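Peptidase S9 prolyl oligopeptidase catalytic domain-containing protein (Pyrococcus horikoshii, PDB 4HXF) probably hydrolyses peptides as a serine protease of the acylaminoacyl peptidase type, assembling into a self-compartmentalizing hexamer that selects its substrates through multimerization. Local coordinates at residues Q401-S405 / K406-I410; M597-F600 / E601-K605. All blocks are in the same frame, centred on the assembly; numbering follows the deposited sequence. Where two conformers were deposited one is given.

Overall arrangement
Both contacts belong to the alpha/beta-hydrolase domain, with their centres about 12 Å apart and on the same side of the chain's centre. Contact 1 comes first along the chain: it ends helix 398-405 and leads into strand 409-413 of the mixed sheet. Contact 2 follows almost 190 residues later, in the last two turns of helix 586-605. The two touch directly. The hydroxyl OH of Y408 probably hydrogen-bonds E601 OE1 at 2.7 Å, the carbonyl O of K406 probably takes a bond from K605 NZ, and F600 packs on M403. Helix 586-605 is thereby fastened to the turn that delivers the chain to the sheet, away from the annotated sites.

Contact 1: residues Q401-S405 / K406-I410; sequences QLMAS and KGYYI
M403 and Y408 run alongside each other from the helix end, and the methyl at the tip of M403 is the bump that meets the ring: CE sits 3.5 Å from CE1 of Y408. The methionine chain gets there by curling twice, at chi2 (-57°) and again at chi3 (-75°). This also brings SD to 5.4 Å from the centroid of the Y408 ring, 36° off its normal, an oblique Met-aromatic contact. The carbonyl O of M403 meets the same ring in plane, at its edge near CD1. Further down, I410 pushes its CD1 against the root of the methionine, 3.9 Å from M403 CB, while its CG1 rests by the methyl of A404. On the other flank, the carbon chain of K406 settles into the groove between two side chains of the last turn. Its CD lies 4.1 Å from M403 SD and 4.2 Å from L402 CD1, before two further bends, at chi3 and chi4, lead NZ away from the helix end. F596 of helix 586-605 packs on M403, and the polar end of Y408 has its partner in E601 of that helix.

The backbone bonds are made at the turn itself. Y408 N donates to M403 O at 3.2 Å, and G407 N to A404 O at 3.1 Å, approaching from above that carbonyl's plane. The hydroxyl of S405 also folds back, OG giving a hydrogen bond to L402 O. The buried Y408 O has no conventional partner in the model; the CA of A404 directs its hydrogen at it, with a CA to O separation of 3.5 Å. G407, at positive phi, is the C-prime residue of a Schellman motif, which here ends the helix of the beta-alpha-beta crossover from strand 378-384 to strand 409-413.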
loop_
_atom_site.group_PDB
_atom_site.type_symbol
_atom_site.label_atom_id
_atom_site.label_comp_id
_atom_site.label_asym_id
_atom_site.label_seq_id
_atom_site.Cartn_x
_atom_site.Cartn_y
_atom_site.Cartn_z
ATOM N N GLN A 401 -8.109 0.488 45.331
ATOM C CA GLN A 401 -9.522 0.264 45.178
ATOM C C GLN A 401 -9.868 -1.077 44.623
ATOM O O GLN A 401 -10.744 -1.790 45.150
ATOM C CB GLN A 401 -10.232 1.330 44.358
ATOM C CG GLN A 401 -10.068 2.744 44.875
ATOM C CD GLN A 401 -10.800 2.928 46.179
ATOM O OE1 GLN A 401 -11.952 2.519 46.286
ATOM N NE2 GLN A 401 -10.132 3.518 47.165
ATOM N N LEU A 402 -9.104 -1.489 43.608
ATOM C CA LEU A 402 -9.287 -2.778 42.980
ATOM C C LEU A 402 -9.058 -3.928 43.975
ATOM O O LEU A 402 -9.941 -4.797 44.102
ATOM C CB LEU A 402 -8.242 -2.952 41.880
ATOM C CG LEU A 402 -8.193 -4.301 41.137
ATOM C CD1 LEU A 402 -9.474 -4.783 40.468
ATOM C CD2 LEU A 402 -6.944 -4.295 40.192
ATOM N N MET A 403 -7.960 -3.892 44.728
ATOM C CA MET A 403 -7.717 -4.973 45.681
ATOM C C MET A 403 -8.647 -5.018 46.871
ATOM O O MET A 403 -9.044 -6.057 47.390
ATOM C CB MET A 403 -6.248 -5.122 46.007
ATOM C CG MET A 403 -5.327 -5.273 44.836
ATOM S SD MET A 403 -5.699 -6.646 43.753
ATOM C CE MET A 403 -5.125 -8.071 44.727
ATOM N N ALA A 404 -9.074 -3.800 47.305
ATOM C CA ALA A 404 -10.083 -3.755 48.328
ATOM C C ALA A 404 -11.366 -4.464 47.902
ATOM O O ALA A 404 -11.998 -5.198 48.676
ATOM C CB ALA A 404 -10.421 -2.291 48.719
ATOM N N SER A 405 -11.736 -4.218 46.642
ATOM C CA SER A 405 -12.921 -4.816 46.065
ATOM C C SER A 405 -12.811 -6.370 45.990
ATOM O O SER A 405 -13.831 -7.025 45.950
ATOM C CB SER A 405 -13.265 -4.256 44.709
ATOM O OG SER A 405 -12.484 -4.845 43.702
ATOM N N LYS A 406 -11.603 -6.884 45.929
ATOM C CA LYS A 406 -11.343 -8.314 45.893
ATOM C C LYS A 406 -11.097 -8.936 47.278
ATOM O O LYS A 406 -10.681 -10.093 47.363
ATOM C CB LYS A 406 -10.167 -8.621 44.967
ATOM C CG LYS A 406 -10.474 -8.156 43.570
ATOM C CD LYS A 406 -9.299 -8.284 42.752
ATOM C CE LYS A 406 -9.011 -9.777 42.425
ATOM N NZ LYS A 406 -10.146 -10.423 41.660
ATOM N N GLY A 407 -11.369 -8.208 48.352
ATOM C CA GLY A 407 -11.460 -8.822 49.675
ATOM C C GLY A 407 -10.159 -8.647 50.475
ATOM O O GLY A 407 -9.951 -9.358 51.472
ATOM N N TYR A 408 -9.334 -7.672 50.091
ATOM C CA TYR A 408 -8.086 -7.398 50.835
ATOM C C TYR A 408 -8.136 -6.115 51.668
ATOM O O TYR A 408 -8.663 -5.110 51.215
ATOM C CB TYR A 408 -6.838 -7.295 49.936
ATOM C CG TYR A 408 -6.494 -8.461 49.036
ATOM C CD1 TYR A 408 -7.220 -8.754 47.876
ATOM C CD2 TYR A 408 -5.463 -9.332 49.383
ATOM C CE1 TYR A 408 -6.959 -9.857 47.085
ATOM C CE2 TYR A 408 -5.201 -10.449 48.568
ATOM C CZ TYR A 408 -5.890 -10.672 47.449
ATOM O OH TYR A 408 -5.592 -11.750 46.660
ATOM N N TYR A 409 -7.619 -6.202 52.878
ATOM C CA TYR A 409 -7.187 -4.987 53.571
ATOM C C TYR A 409 -6.060 -4.360 52.767
ATOM O O TYR A 409 -5.187 -5.052 52.249
ATOM C CB TYR A 409 -6.642 -5.277 54.967
ATOM C CG TYR A 409 -7.708 -5.413 56.048
ATOM C CD1 TYR A 409 -8.204 -6.671 56.379
ATOM C CD2 TYR A 409 -8.175 -4.297 56.742
ATOM C CE1 TYR A 409 -9.093 -6.830 57.444
ATOM C CE2 TYR A 409 -9.082 -4.436 57.771
ATOM C CZ TYR A 409 -9.533 -5.714 58.109
ATOM O OH TYR A 409 -10.441 -5.752 59.190
ATOM N N ILE A 410 -6.025 -3.049 52.765
ATOM C CA ILE A 410 -4.953 -2.259 52.157
ATOM C C ILE A 410 -4.405 -1.372 53.295
ATOM O O ILE A 410 -5.187 -0.736 54.051
ATOM C CB ILE A 410 -5.533 -1.318 51.080
ATOM C CG1 ILE A 410 -6.468 -2.078 50.105
ATOM C CG2 ILE A 410 -4.453 -0.542 50.356
ATOM C CD1 ILE A 410 -5.793 -3.247 49.341
#

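Contact 2: residues M597-F600 / E601-K605; sequences MEFF and ERKLK
E598 and R602 meet through two differently shaped chains: both start with CG anti to the carbonyl carbon, but E598 then bends at chi2 (-58°) while R602 reaches out straight as far as NE. The glutamate's OE1 thus comes to the edge of the guanidinium, near its plane, and accepts a hydrogen bond from R602 NE at 3.0 Å, part of a salt bridge. It uses its anti lone pair, and the carboxylate and guanidinium planes stand 61° apart. Each group has a second charged partner: OE2 of E598 bridges to K594, and NH1 of R602 to E608. With a leucine in place of R602, E598 OE1 and E608 would probably each lose a charged mate, and the E598 carboxylate would be freer to turn.

One residue on, F599, its CG anti to the backbone N (chi1 -165°), presents one ring face to K603, whose CG sits over the centre of that face, 3.8 Å from the F599 centroid. This is a CH-pi contact. Beyond it the lysine leads away, and NZ finds E567 together with the carbonyls of E608 and G610.

These pairs lie in the closing turns of helix 586-605, the long helix near the end of the alpha/beta-hydrolase domain, where regular alpha-helical bonding gives way to a wider pi-type turn at 601-605. The carbonyl O of F600 marks the change: it accepts from L604 N at 2.9 Å and also from K605 N at 3.0 Å. F600 and L604 run in step here, L604 CD2 resting 3.7 Å from CD2 of the F600 ring. K605 reaches back with NZ to the syn lone pair of E601 OE1, 2.7 Å away.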
loop_
_atom_site.group_PDB
_atom_site.type_symbol
_atom_site.label_atom_id
_atom_site.label_comp_id
_atom_site.label_asym_id
_atom_site.label_seq_id
_atom_site.Cartn_x
_atom_site.Cartn_y
_atom_site.Cartn_z
ATOM N N MET A 597 -3.089 -8.601 40.222
ATOM C CA MET A 597 -4.158 -9.144 41.030
ATOM C C MET A 597 -4.056 -10.661 41.132
ATOM O O MET A 597 -4.275 -11.195 42.229
ATOM C CB MET A 597 -5.566 -8.605 40.593
ATOM C CG MET A 597 -6.045 -9.008 39.242
ATOM S SD MET A 597 -7.327 -7.827 38.545
ATOM C CE MET A 597 -8.514 -9.127 38.399
ATOM N N GLU A 598 -3.698 -11.328 40.054
ATOM C CA GLU A 598 -3.611 -12.770 40.128
ATOM C C GLU A 598 -2.470 -13.325 40.947
ATOM O O GLU A 598 -2.620 -14.344 41.616
ATOM C CB GLU A 598 -3.578 -13.406 38.736
ATOM C CG GLU A 598 -4.885 -13.232 37.962
ATOM C CD GLU A 598 -6.089 -13.813 38.702
ATOM O OE1 GLU A 598 -5.930 -14.935 39.285
ATOM O OE2 GLU A 598 -7.176 -13.130 38.765
ATOM N N PHE A 599 -1.355 -12.622 40.978
ATOM C CA PHE A 599 -0.219 -13.029 41.849
ATOM C C PHE A 599 -0.636 -12.997 43.294
ATOM O O PHE A 599 -0.456 -13.941 44.027
ATOM C CB PHE A 599 1.020 -12.224 41.580
ATOM C CG PHE A 599 2.256 -12.815 42.167
ATOM C CD1 PHE A 599 2.867 -13.888 41.515
ATOM C CD2 PHE A 599 2.770 -12.354 43.395
ATOM C CE1 PHE A 599 4.030 -14.425 42.042
ATOM C CE2 PHE A 599 3.869 -12.972 43.960
ATOM C CZ PHE A 599 4.512 -13.994 43.267
ATOM N N PHE A 600 -1.327 -11.926 43.729
ATOM C CA PHE A 600 -1.797 -11.903 45.104
ATOM C C PHE A 600 -2.914 -12.905 45.374
ATOM O O PHE A 600 -2.896 -13.548 46.408
ATOM C CB PHE A 600 -2.246 -10.487 45.533
ATOM C CG PHE A 600 -1.099 -9.589 45.945
ATOM C CD1 PHE A 600 -0.893 -8.348 45.346
ATOM C CD2 PHE A 600 -0.136 -10.015 46.874
ATOM C CE1 PHE A 600 0.100 -7.476 45.829
ATOM C CE2 PHE A 600 0.953 -9.162 47.243
ATOM C CZ PHE A 600 1.043 -7.920 46.702
ATOM N N GLU A 601 -3.840 -13.119 44.412
ATOM C CA GLU A 601 -4.887 -14.152 44.554
ATOM C C GLU A 601 -4.229 -15.535 44.816
ATOM O O GLU A 601 -4.749 -16.278 45.625
ATOM C CB GLU A 601 -5.742 -14.201 43.290
ATOM C CG GLU A 601 -6.718 -12.971 43.161
ATOM C CD GLU A 601 -7.845 -13.021 44.153
ATOM O OE1 GLU A 601 -7.751 -12.411 45.175
ATOM O OE2 GLU A 601 -8.759 -13.772 43.930
ATOM N N ARG A 602 -3.173 -15.829 44.063
ATOM C CA ARG A 602 -2.589 -17.159 44.010
ATOM C C ARG A 602 -1.399 -17.382 44.938
ATOM O O ARG A 602 -0.918 -18.571 45.036
ATOM C CB ARG A 602 -2.279 -17.561 42.562
ATOM C CG ARG A 602 -3.521 -17.612 41.672
ATOM C CD ARG A 602 -3.199 -17.561 40.201
ATOM N NE ARG A 602 -4.409 -17.480 39.402
ATOM C CZ ARG A 602 -5.105 -18.499 38.890
ATOM N NH1 ARG A 602 -4.767 -19.771 39.071
ATOM N NH2 ARG A 602 -6.180 -18.200 38.116
ATOM N N LYS A 603 -0.899 -16.300 45.584
ATOM C CA LYS A 603 0.227 -16.424 46.439
ATOM C C LYS A 603 -0.029 -15.900 47.846
ATOM O O LYS A 603 0.658 -16.290 48.813
ATOM C CB LYS A 603 1.481 -15.754 45.798
ATOM C CG LYS A 603 1.868 -16.429 44.465
ATOM C CD LYS A 603 2.427 -17.802 44.560
ATOM C CE LYS A 603 2.530 -18.403 43.179
ATOM N NZ LYS A 603 2.952 -19.809 43.241
ATOM N N LEU A 604 -0.981 -15.005 47.958
ATOM C CA LEU A 604 -1.279 -14.355 49.231
ATOM C C LEU A 604 -2.633 -14.796 49.827
ATOM O O LEU A 604 -2.684 -15.339 50.946
ATOM C CB LEU A 604 -1.208 -12.805 49.165
ATOM C CG LEU A 604 -1.484 -12.085 50.461
ATOM C CD1 LEU A 604 -0.433 -12.358 51.562
ATOM C CD2 LEU A 604 -1.587 -10.560 50.231
ATOM N N LYS A 605 -3.713 -14.596 49.083
ATOM C CA LYS A 605 -5.023 -14.971 49.604
ATOM C C LYS A 605 -5.077 -16.493 49.876
ATOM O O LYS A 605 -5.603 -16.944 50.923
ATOM C CB LYS A 605 -6.081 -14.565 48.548
ATOM C CG LYS A 605 -7.488 -14.880 48.988
ATOM C CD LYS A 605 -8.558 -14.536 47.957
ATOM C CE LYS A 605 -8.973 -13.012 48.051
ATOM N NZ LYS A 605 -9.796 -12.542 46.858
#